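Local coordinates for protein transcriptional repressor of the blcABC operon (Agrobacterium tumefaciens, PDB 3MQ0) that represses transcription of the blcABC operon, probably by binding DNA through a winged helix-turn-helix domain and under control of its own oligomerization, at residues V33-L38 with R53-P58; S42-D45 with A49-T52; A67-T70 with L74-R77. All blocks are in the same frame, centred on the assembly; numbering follows the deposited sequence.

All three contacts lie within the helix-turn-helix domain, yet burial and chemistry differ. Interaction 1, partly buried, is apolar: helix 27-41 meets the turn between helices 48-52 and 59-71. Interaction 2 is nested inside the loop that interaction 1 closes; it is a surface contact, made by a salt bridge and a water between the loop 42-45 and helix 48-52. Interaction 3 is buried and mixes backbone hydrogen bonds with apolar packing where helix 59-71 passes into strand 75-77. Interactions 1 and 3 share one core, since I35 CD1 lies 3.6 Å from M69 SD, whereas interactions 2 and 3 do not touch, their nearest atoms being about 5 Å apart.

Interaction 1 of 3, residues V33-L38 with R53-P58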
ATOM      1  N   VAL B  33     -18.589  -1.608  -7.852  1.00 13.58           N
ATOM      2  CA  VAL B  33     -17.592  -0.575  -7.589  1.00 12.54           C
ATOM      3  C   VAL B  33     -18.090   0.432  -6.542  1.00 13.98           C
ATOM      4  O   VAL B  33     -17.355   0.807  -5.621  1.00 14.75           O
ATOM      5  CB  VAL B  33     -17.159   0.107  -8.886  1.00 13.16           C
ATOM      6  CG1 VAL B  33     -16.285   1.334  -8.597  1.00 16.22           C
ATOM      7  CG2 VAL B  33     -16.411  -0.908  -9.757  1.00 15.75           C
ATOM      8  N   ARG B  34     -19.351   0.841  -6.644  1.00 11.85           N
ATOM      9  CA  ARG B  34     -19.909   1.742  -5.628  1.00 17.85           C
ATOM     10  C   ARG B  34     -19.871   1.131  -4.220  1.00 16.71           C
ATOM     11  O   ARG B  34     -19.512   1.804  -3.233  1.00 14.46           O
ATOM     12  CB  ARG B  34     -21.328   2.148  -6.010  1.00 20.86           C
ATOM     13  CG  ARG B  34     -22.040   3.011  -4.984  1.00 30.94           C
ATOM     14  CD  ARG B  34     -23.346   3.531  -5.577  1.00 48.28           C
ATOM     15  NE  ARG B  34     -23.451   3.203  -6.996  1.00 65.27           N
ATOM     16  CZ  ARG B  34     -22.998   3.967  -7.985  1.00 74.86           C
ATOM     17  NH1 ARG B  34     -22.405   5.126  -7.714  1.00 78.17           N
ATOM     18  NH2 ARG B  34     -23.133   3.567  -9.248  1.00 72.56           N
ATOM     19  N   ILE B  35     -20.232  -0.148  -4.130  1.00 15.75           N
ATOM     20  CA  ILE B  35     -20.204  -0.880  -2.861  1.00 19.39           C
ATOM     21  C   ILE B  35     -18.786  -0.974  -2.314  1.00 16.30           C
ATOM     22  O   ILE B  35     -18.567  -0.738  -1.133  1.00 15.51           O
ATOM     23  CB  ILE B  35     -20.789  -2.304  -3.023  1.00 18.43           C
ATOM     24  CG1 ILE B  35     -22.300  -2.222  -3.242  1.00 21.61           C
ATOM     25  CG2 ILE B  35     -20.495  -3.170  -1.801  1.00 17.78           C
ATOM     26  CD1 ILE B  35     -22.879  -3.515  -3.805  1.00 25.58           C
ATOM     27  N   LEU B  36     -17.819  -1.329  -3.161  1.00 13.16           N
ATOM     28  CA  LEU B  36     -16.445  -1.406  -2.679  1.00 12.92           C
ATOM     29  C   LEU B  36     -15.948  -0.052  -2.193  1.00 17.25           C
ATOM     30  O   LEU B  36     -15.260   0.032  -1.174  1.00 14.86           O
ATOM     31  CB  LEU B  36     -15.509  -1.997  -3.735  1.00 12.51           C
ATOM     32  CG  LEU B  36     -15.804  -3.489  -3.956  1.00 16.29           C
ATOM     33  CD1 LEU B  36     -15.239  -3.941  -5.286  1.00 20.36           C
ATOM     34  CD2 LEU B  36     -15.264  -4.366  -2.826  1.00 20.06           C
ATOM     35  N   ASP B  37     -16.308   1.014  -2.898  1.00 15.28           N
ATOM     36  CA  ASP B  37     -15.902   2.339  -2.447  1.00 18.14           C
ATOM     37  C   ASP B  37     -16.489   2.674  -1.073  1.00 22.04           C
ATOM     38  O   ASP B  37     -15.818   3.276  -0.239  1.00 18.66           O
ATOM     39  CB  ASP B  37     -16.288   3.405  -3.460  1.00 15.78           C
ATOM     40  CG  ASP B  37     -15.431   3.362  -4.717  1.00 19.08           C
ATOM     41  OD1 ASP B  37     -14.381   2.668  -4.740  1.00 20.70           O
ATOM     42  OD2 ASP B  37     -15.807   4.046  -5.687  1.00 20.03           O
ATOM     43  N   LEU B  38     -17.744   2.298  -0.849  1.00 18.45           N
ATOM     44  CA  LEU B  38     -18.415   2.588   0.416  1.00 22.28           C
ATOM     45  C   LEU B  38     -17.787   1.818   1.566  1.00 19.05           C
ATOM     46  O   LEU B  38     -17.542   2.373   2.630  1.00 18.60           O
ATOM     47  CB  LEU B  38     -19.894   2.253   0.331  1.00 20.11           C
ATOM     48  CG  LEU B  38     -20.742   3.282  -0.405  1.00 29.42           C
ATOM     49  CD1 LEU B  38     -22.022   2.641  -0.896  1.00 27.53           C
ATOM     50  CD2 LEU B  38     -21.037   4.471   0.508  1.00 30.68           C
ATOM     51  N   ARG B  53     -29.050   0.331   1.653  1.00 25.58           N
ATOM     52  CA  ARG B  53     -29.590   1.691   1.682  1.00 26.86           C
ATOM     53  C   ARG B  53     -28.893   2.597   0.670  1.00 34.57           C
ATOM     54  O   ARG B  53     -29.439   3.622   0.264  1.00 40.53           O
ATOM     55  CB  ARG B  53     -29.441   2.277   3.095  1.00 34.30           C
ATOM     56  CG  ARG B  53     -30.408   3.399   3.432  1.00 52.44           C
ATOM     57  CD  ARG B  53     -30.084   4.037   4.791  1.00 65.97           C
ATOM     58  NE  ARG B  53     -30.190   3.089   5.903  1.00 74.79           N
ATOM     59  CZ  ARG B  53     -29.168   2.409   6.424  1.00 74.86           C
ATOM     60  NH1 ARG B  53     -27.937   2.560   5.939  1.00 71.90           N
ATOM     61  NH2 ARG B  53     -29.380   1.572   7.433  1.00 68.72           N
ATOM     62  N   PHE B  54     -27.683   2.218   0.264  1.00 34.23           N
ATOM     63  CA  PHE B  54     -26.907   3.015  -0.686  1.00 38.67           C
ATOM     64  C   PHE B  54     -27.034   2.516  -2.124  1.00 38.81           C
ATOM     65  O   PHE B  54     -26.373   3.031  -3.026  1.00 50.36           O
ATOM     66  CB  PHE B  54     -25.421   3.033  -0.304  1.00 41.23           C
ATOM     67  CG  PHE B  54     -25.133   3.674   1.025  1.00 40.73           C
ATOM     68  CD1 PHE B  54     -24.928   5.039   1.125  1.00 48.20           C
ATOM     69  CD2 PHE B  54     -25.039   2.905   2.172  1.00 40.21           C
ATOM     70  CE1 PHE B  54     -24.649   5.623   2.349  1.00 52.06           C
ATOM     71  CE2 PHE B  54     -24.763   3.478   3.393  1.00 41.67           C
ATOM     72  CZ  PHE B  54     -24.570   4.839   3.487  1.00 50.52           C
ATOM     73  N   LEU B  55     -27.861   1.506  -2.344  1.00 33.53           N
ATOM     74  CA  LEU B  55     -28.026   0.955  -3.684  1.00 32.60           C
ATOM     75  C   LEU B  55     -29.404   1.266  -4.258  1.00 37.60           C
ATOM     76  O   LEU B  55     -30.417   1.178  -3.562  1.00 43.39           O
ATOM     77  CB  LEU B  55     -27.797  -0.559  -3.680  1.00 31.83           C
ATOM     78  CG  LEU B  55     -26.368  -1.066  -3.459  1.00 37.18           C
ATOM     79  CD1 LEU B  55     -26.358  -2.560  -3.137  1.00 37.58           C
ATOM     80  CD2 LEU B  55     -25.519  -0.789  -4.679  1.00 35.80           C
ATOM     81  N   ASP B  56     -29.439   1.624  -5.534  1.00 32.33           N
ATOM     82  CA  ASP B  56     -30.698   1.855  -6.226  1.00 32.16           C
ATOM     83  C   ASP B  56     -31.319   0.559  -6.756  1.00 30.97           C
ATOM     84  O   ASP B  56     -31.702   0.484  -7.932  1.00 31.52           O
ATOM     85  CB  ASP B  56     -30.482   2.837  -7.378  1.00 35.94           C
ATOM     86  CG  ASP B  56     -29.501   2.313  -8.420  1.00 41.97           C
ATOM     87  OD1 ASP B  56     -28.668   1.434  -8.088  1.00 35.52           O
ATOM     88  OD2 ASP B  56     -29.574   2.783  -9.576  1.00 37.97           O
ATOM     89  N   LEU B  57     -31.414  -0.453  -5.895  1.00 32.51           N
ATOM     90  CA  LEU B  57     -31.949  -1.762  -6.277  1.00 30.50           C
ATOM     91  C   LEU B  57     -32.982  -2.256  -5.275  1.00 29.44           C
ATOM     92  O   LEU B  57     -32.884  -1.956  -4.086  1.00 27.97           O
ATOM     93  CB  LEU B  57     -30.819  -2.797  -6.318  1.00 30.29           C
ATOM     94  CG  LEU B  57     -29.569  -2.487  -7.139  1.00 23.84           C
ATOM     95  CD1 LEU B  57     -28.495  -3.508  -6.821  1.00 26.21           C
ATOM     96  CD2 LEU B  57     -29.892  -2.477  -8.606  1.00 32.49           C
ATOM     97  N   PRO B  58     -33.956  -3.052  -5.744  1.00 27.55           N
ATOM     98  CA  PRO B  58     -34.859  -3.703  -4.797  1.00 34.82           C
ATOM     99  C   PRO B  58     -34.006  -4.429  -3.771  1.00 29.48           C
ATOM    100  O   PRO B  58     -32.890  -4.823  -4.092  1.00 24.87           O
ATOM    101  CB  PRO B  58     -35.595  -4.732  -5.660  1.00 38.64           C
ATOM    102  CG  PRO B  58     -35.443  -4.258  -7.058  1.00 34.80           C
ATOM    103  CD  PRO B  58     -34.149  -3.527  -7.126  1.00 25.90           C
TER
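L38 leans from helix 27-41 onto F54, and its atoms can be followed outward. CB rests 4.3 Å from L51 CD2, on the helix just before the turn. With CG anti to the carbonyl carbon (chi1 -78°), the fork beyond it opens on the phenylalanine. CD1 meets the root of that side chain, 3.5 Å from F54 CB, while CD2 stands over one ring face, displaced toward the rim. CD2 is 4.2 Å from the centroid of the F54 ring and 18° off its normal, a CH-pi contact. Residues 53-58 form the turn of the helix-turn-helix between helices 48-52 and 59-71, with P58 as N-cap of the latter, so this packing sets the turn against the preceding helix 27-41. One helical turn before L38, I35 crosses L55 at about a right angle: I35 CD1 approaches L55 CD1 to 3.7 Å, and I35 CG1 lies 3.8 Å from L55 CD2. I35 also touches L66 and M69, and L55 touches A62, which places this pair against helix 59-71. On the exposed flank, R34 CD passes 4.0 Å from F54 O. D56, the centre of an inverse gamma turn, is salt-bridged through OD1 to R31 NE.

Interaction 2 of 3, residues S42-D45 with A49-T52; sequences SPRD and AELT
The guanidinium of R44 receives the carboxylate of E50 at its edge, not over a face. E50 OE2 lies almost exactly in the guanidinium plane, whereas the plane of the carboxylate is turned 68° away from it, so a single bond forms instead of a parallel two-bond pairing. That bond, from R44 NH1 to E50 OE2, is 3.1 Å long and nearly straight (169° at the hydrogen). It reaches OE2 from its syn side, somewhat out of the carboxylate plane; R44 NH2 stays 3.6 Å from E50 OE2. A bend at chi3 (47°) breaks the otherwise extended arginine chain and swings the guanidinium toward the glutamate. The bridge spans the short strand 46-47, an edge strand of the three-stranded sheet of the winged domain, and ties the loop leading into it to helix 48-52, the first helix of the helix-turn-helix. OE1, the other carboxylate oxygen, accepts from the backbone N of T47 and from a water. That water donates to E50 OE1 at 2.7 Å and to D45 O at 2.6 Å, adding a second link to the loop. Within the loop, S42 OG donates to R44 O at 2.6 Å, in the carbonyl plane and on a lone pair.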
ATOM      1  N   SER B  42     -15.577   3.460   4.852  1.00 25.90           N
ATOM      2  CA  SER B  42     -16.227   3.449   6.163  1.00 27.07           C
ATOM      3  C   SER B  42     -15.309   2.883   7.243  1.00 24.22           C
ATOM      4  O   SER B  42     -14.837   1.749   7.140  1.00 27.88           O
ATOM      5  CB  SER B  42     -17.525   2.636   6.103  1.00 27.43           C
ATOM      6  OG  SER B  42     -18.163   2.634   7.371  1.00 27.70           O
ATOM      7  N   PRO B  43     -15.058   3.671   8.303  1.00 38.67           N
ATOM      8  CA  PRO B  43     -14.235   3.197   9.424  1.00 40.15           C
ATOM      9  C   PRO B  43     -14.976   2.131  10.218  1.00 38.60           C
ATOM     10  O   PRO B  43     -14.362   1.346  10.943  1.00 43.85           O
ATOM     11  CB  PRO B  43     -14.054   4.447  10.294  1.00 40.69           C
ATOM     12  CG  PRO B  43     -14.616   5.593   9.506  1.00 46.90           C
ATOM     13  CD  PRO B  43     -15.608   5.011   8.551  1.00 42.19           C
ATOM     14  N   ARG B  44     -16.298   2.119  10.080  1.00 30.97           N
ATOM     15  CA  ARG B  44     -17.150   1.153  10.763  1.00 33.08           C
ATOM     16  C   ARG B  44     -17.581   0.080   9.767  1.00 37.29           C
ATOM     17  O   ARG B  44     -17.940   0.393   8.630  1.00 30.62           O
ATOM     18  CB  ARG B  44     -18.377   1.884  11.305  1.00 39.57           C
ATOM     19  CG  ARG B  44     -19.165   1.167  12.367  1.00 47.31           C
ATOM     20  CD  ARG B  44     -20.213   2.119  12.947  1.00 46.81           C
ATOM     21  NE  ARG B  44     -20.951   2.821  11.897  1.00 44.54           N
ATOM     22  CZ  ARG B  44     -22.028   2.330  11.293  1.00 42.53           C
ATOM     23  NH1 ARG B  44     -22.492   1.141  11.642  1.00 43.35           N
ATOM     24  NH2 ARG B  44     -22.641   3.020  10.341  1.00 41.09           N
ATOM     25  N   ASP B  45     -17.537  -1.185  10.173  1.00 33.40           N
ATOM     26  CA  ASP B  45     -17.930  -2.263   9.263  1.00 28.56           C
ATOM     27  C   ASP B  45     -19.446  -2.321   9.157  1.00 27.92           C
ATOM     28  O   ASP B  45     -20.148  -2.361  10.173  1.00 28.60           O
ATOM     29  CB  ASP B  45     -17.352  -3.600   9.724  1.00 30.62           C
ATOM     30  CG  ASP B  45     -15.881  -3.489  10.088  1.00 41.62           C
ATOM     31  OD1 ASP B  45     -15.055  -3.307   9.166  1.00 37.02           O
ATOM     32  OD2 ASP B  45     -15.553  -3.558  11.295  1.00 48.02           O
ATOM     33  N   ALA B  49     -27.694  -4.829   5.272  1.00 23.42           N
ATOM     34  CA  ALA B  49     -28.846  -3.940   5.331  1.00 28.22           C
ATOM     35  C   ALA B  49     -28.415  -2.488   5.198  1.00 29.93           C
ATOM     36  O   ALA B  49     -29.050  -1.703   4.499  1.00 33.17           O
ATOM     37  CB  ALA B  49     -29.618  -4.152   6.613  1.00 37.14           C
ATOM     38  N   GLU B  50     -27.324  -2.128   5.866  1.00 27.56           N
ATOM     39  CA  GLU B  50     -26.808  -0.770   5.775  1.00 27.68           C
ATOM     40  C   GLU B  50     -26.349  -0.428   4.358  1.00 27.99           C
ATOM     41  O   GLU B  50     -26.634   0.658   3.849  1.00 28.68           O
ATOM     42  CB  GLU B  50     -25.685  -0.539   6.796  1.00 29.59           C
ATOM     43  CG  GLU B  50     -26.184  -0.480   8.242  1.00 33.93           C
ATOM     44  CD  GLU B  50     -25.058  -0.456   9.264  1.00 44.90           C
ATOM     45  OE1 GLU B  50     -24.104  -1.251   9.120  1.00 42.40           O
ATOM     46  OE2 GLU B  50     -25.127   0.362  10.212  1.00 44.64           O
ATOM     47  N   LEU B  51     -25.632  -1.345   3.716  1.00 20.72           N
ATOM     48  CA  LEU B  51     -25.123  -1.079   2.378  1.00 20.82           C
ATOM     49  C   LEU B  51     -26.264  -0.974   1.374  1.00 20.38           C
ATOM     50  O   LEU B  51     -26.195  -0.203   0.420  1.00 23.77           O
ATOM     51  CB  LEU B  51     -24.142  -2.168   1.934  1.00 19.78           C
ATOM     52  CG  LEU B  51     -22.809  -2.163   2.675  1.00 20.56           C
ATOM     53  CD1 LEU B  51     -22.065  -3.477   2.407  1.00 19.79           C
ATOM     54  CD2 LEU B  51     -21.991  -0.964   2.217  1.00 26.75           C
ATOM     55  N   THR B  52     -27.308  -1.762   1.603  1.00 21.69           N
ATOM     56  CA  THR B  52     -28.443  -1.823   0.694  1.00 24.60           C
ATOM     57  C   THR B  52     -29.076  -0.435   0.563  1.00 25.43           C
ATOM     58  O   THR B  52     -29.550  -0.060  -0.506  1.00 24.66           O
ATOM     59  CB  THR B  52     -29.458  -2.893   1.178  1.00 30.86           C
ATOM     60  OG1 THR B  52     -28.904  -4.194   0.953  1.00 28.03           O
ATOM     61  CG2 THR B  52     -30.777  -2.792   0.446  1.00 27.75           C
TER
HETATM   62  O   HOH W   1     -22.451  -1.735  11.258  1.00 42.02           O

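Interaction 3 of 3, residues A67-T70 with L74-R77; sequences AVMT and LLAR
The junction between helix 59-71, the second helix of the helix-turn-helix, and strand 75-77, the first strand of the wing, is closed by M69, T70, L74 and L75. M69 O receives two backbone N-H groups from the returning chain. L75 N donates to M69 O over 3.1 Å in a nearly straight bond. It comes from well above the carbonyl plane, 54° out of it. The bond from L74 N to M69 O is short, 2.9 Å, yet strongly bent and weak. Beside them T70 CA directs a C-H at L75 O, 3.4 Å away. The side chains pack on the same crossing: M69 CB is 3.8 Å from L75 CD1, and a bend at chi3 (71°) brings the methionine methyl back, with M69 CE 4.0 Å from L75 CD1. M69 also rests on A32 and L36 of helix 27-41. On the outer flank, T70 CG2 touches R77 CB at 4.1 Å, while T70 OG1 bonds to L66 O within its own helix. A76 pairs through its backbone with R84 of strand 82-85. Because M69 O takes the N-H groups of both L74 and L75, this carbonyl holds the returning chain against the helix at one point, with the apolar side chains of M69 and L75 packed beside it.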
ATOM      1  N   ALA B  67     -24.045 -10.884  -1.950  1.00 16.46           N
ATOM      2  CA  ALA B  67     -23.660 -12.282  -1.760  1.00 22.16           C
ATOM      3  C   ALA B  67     -22.739 -12.776  -2.871  1.00 17.47           C
ATOM      4  O   ALA B  67     -21.819 -13.544  -2.625  1.00 17.42           O
ATOM      5  CB  ALA B  67     -24.887 -13.184  -1.625  1.00 22.93           C
ATOM      6  N   VAL B  68     -22.986 -12.331  -4.099  1.00 15.52           N
ATOM      7  CA  VAL B  68     -22.123 -12.674  -5.212  1.00 13.41           C
ATOM      8  C   VAL B  68     -20.733 -12.064  -5.035  1.00 13.43           C
ATOM      9  O   VAL B  68     -19.735 -12.722  -5.284  1.00 13.55           O
ATOM     10  CB  VAL B  68     -22.736 -12.241  -6.565  1.00 13.77           C
ATOM     11  CG1 VAL B  68     -21.695 -12.333  -7.681  1.00 15.89           C
ATOM     12  CG2 VAL B  68     -23.956 -13.099  -6.888  1.00 18.17           C
ATOM     13  N   MET B  69     -20.675 -10.812  -4.581  1.00 13.38           N
ATOM     14  CA  MET B  69     -19.400 -10.145  -4.349  1.00 15.60           C
ATOM     15  C   MET B  69     -18.617 -10.840  -3.266  1.00 11.89           C
ATOM     16  O   MET B  69     -17.384 -10.833  -3.284  1.00 15.34           O
ATOM     17  CB  MET B  69     -19.613  -8.678  -3.950  1.00 13.59           C
ATOM     18  CG  MET B  69     -20.127  -7.809  -5.096  1.00 19.93           C
ATOM     19  SD  MET B  69     -20.474  -6.129  -4.562  1.00 18.28           S
ATOM     20  CE  MET B  69     -18.787  -5.577  -4.306  1.00 14.60           C
ATOM     21  N   THR B  70     -19.328 -11.430  -2.310  1.00 11.98           N
ATOM     22  CA  THR B  70     -18.672 -12.218  -1.269  1.00 14.88           C
ATOM     23  C   THR B  70     -18.108 -13.530  -1.830  1.00 17.15           C
ATOM     24  O   THR B  70     -16.975 -13.922  -1.525  1.00 19.29           O
ATOM     25  CB  THR B  70     -19.612 -12.471  -0.075  1.00 16.05           C
ATOM     26  OG1 THR B  70     -20.009 -11.202   0.466  1.00 22.78           O
ATOM     27  CG2 THR B  70     -18.905 -13.252   0.988  1.00 21.82           C
ATOM     28  N   LEU B  74     -14.490 -10.389  -3.538  1.00 17.77           N
ATOM     29  CA  LEU B  74     -14.345  -8.939  -3.485  1.00 14.15           C
ATOM     30  C   LEU B  74     -14.615  -8.439  -2.061  1.00 18.64           C
ATOM     31  O   LEU B  74     -13.953  -7.515  -1.585  1.00 18.34           O
ATOM     32  CB  LEU B  74     -15.308  -8.271  -4.468  1.00 12.16           C
ATOM     33  CG  LEU B  74     -15.056  -8.639  -5.935  1.00 15.57           C
ATOM     34  CD1 LEU B  74     -16.214  -8.156  -6.754  1.00 16.70           C
ATOM     35  CD2 LEU B  74     -13.734  -8.027  -6.417  1.00 20.71           C
ATOM     36  N   LEU B  75     -15.617  -9.035  -1.409  1.00 15.20           N
ATOM     37  CA  LEU B  75     -15.931  -8.757  -0.011  1.00 13.93           C
ATOM     38  C   LEU B  75     -15.744 -10.028   0.808  1.00 14.52           C
ATOM     39  O   LEU B  75     -15.838 -11.141   0.287  1.00 17.99           O
ATOM     40  CB  LEU B  75     -17.391  -8.312   0.157  1.00 14.83           C
ATOM     41  CG  LEU B  75     -17.853  -7.069  -0.606  1.00 14.33           C
ATOM     42  CD1 LEU B  75     -19.375  -6.898  -0.552  1.00 15.04           C
ATOM     43  CD2 LEU B  75     -17.142  -5.812  -0.121  1.00 16.96           C
ATOM     44  N   ALA B  76     -15.489  -9.833   2.090  1.00 14.41           N
ATOM     45  CA  ALA B  76     -15.451 -10.898   3.075  1.00 16.36           C
ATOM     46  C   ALA B  76     -16.573 -10.633   4.070  1.00 21.86           C
ATOM     47  O   ALA B  76     -16.795  -9.491   4.482  1.00 21.43           O
ATOM     48  CB  ALA B  76     -14.113 -10.895   3.794  1.00 18.72           C
ATOM     49  N   ARG B  77     -17.277 -11.687   4.464  1.00 18.96           N
ATOM     50  CA  ARG B  77     -18.366 -11.536   5.415  1.00 20.33           C
ATOM     51  C   ARG B  77     -17.950 -12.015   6.806  1.00 24.48           C
ATOM     52  O   ARG B  77     -17.559 -13.162   6.960  1.00 24.83           O
ATOM     53  CB  ARG B  77     -19.567 -12.348   4.939  1.00 25.19           C
ATOM     54  CG  ARG B  77     -20.800 -12.195   5.813  1.00 27.46           C
ATOM     55  CD  ARG B  77     -21.949 -13.012   5.260  1.00 26.41           C
ATOM     56  NE  ARG B  77     -23.168 -12.842   6.048  1.00 35.09           N
ATOM     57  CZ  ARG B  77     -23.419 -13.492   7.177  1.00 41.17           C
ATOM     58  NH1 ARG B  77     -22.524 -14.347   7.656  1.00 43.76           N
ATOM     59  NH2 ARG B  77     -24.558 -13.282   7.831  1.00 42.65           N
TER
HETATM   60  O   HOH W   2     -14.966 -13.639   0.658  1.00 25.37           O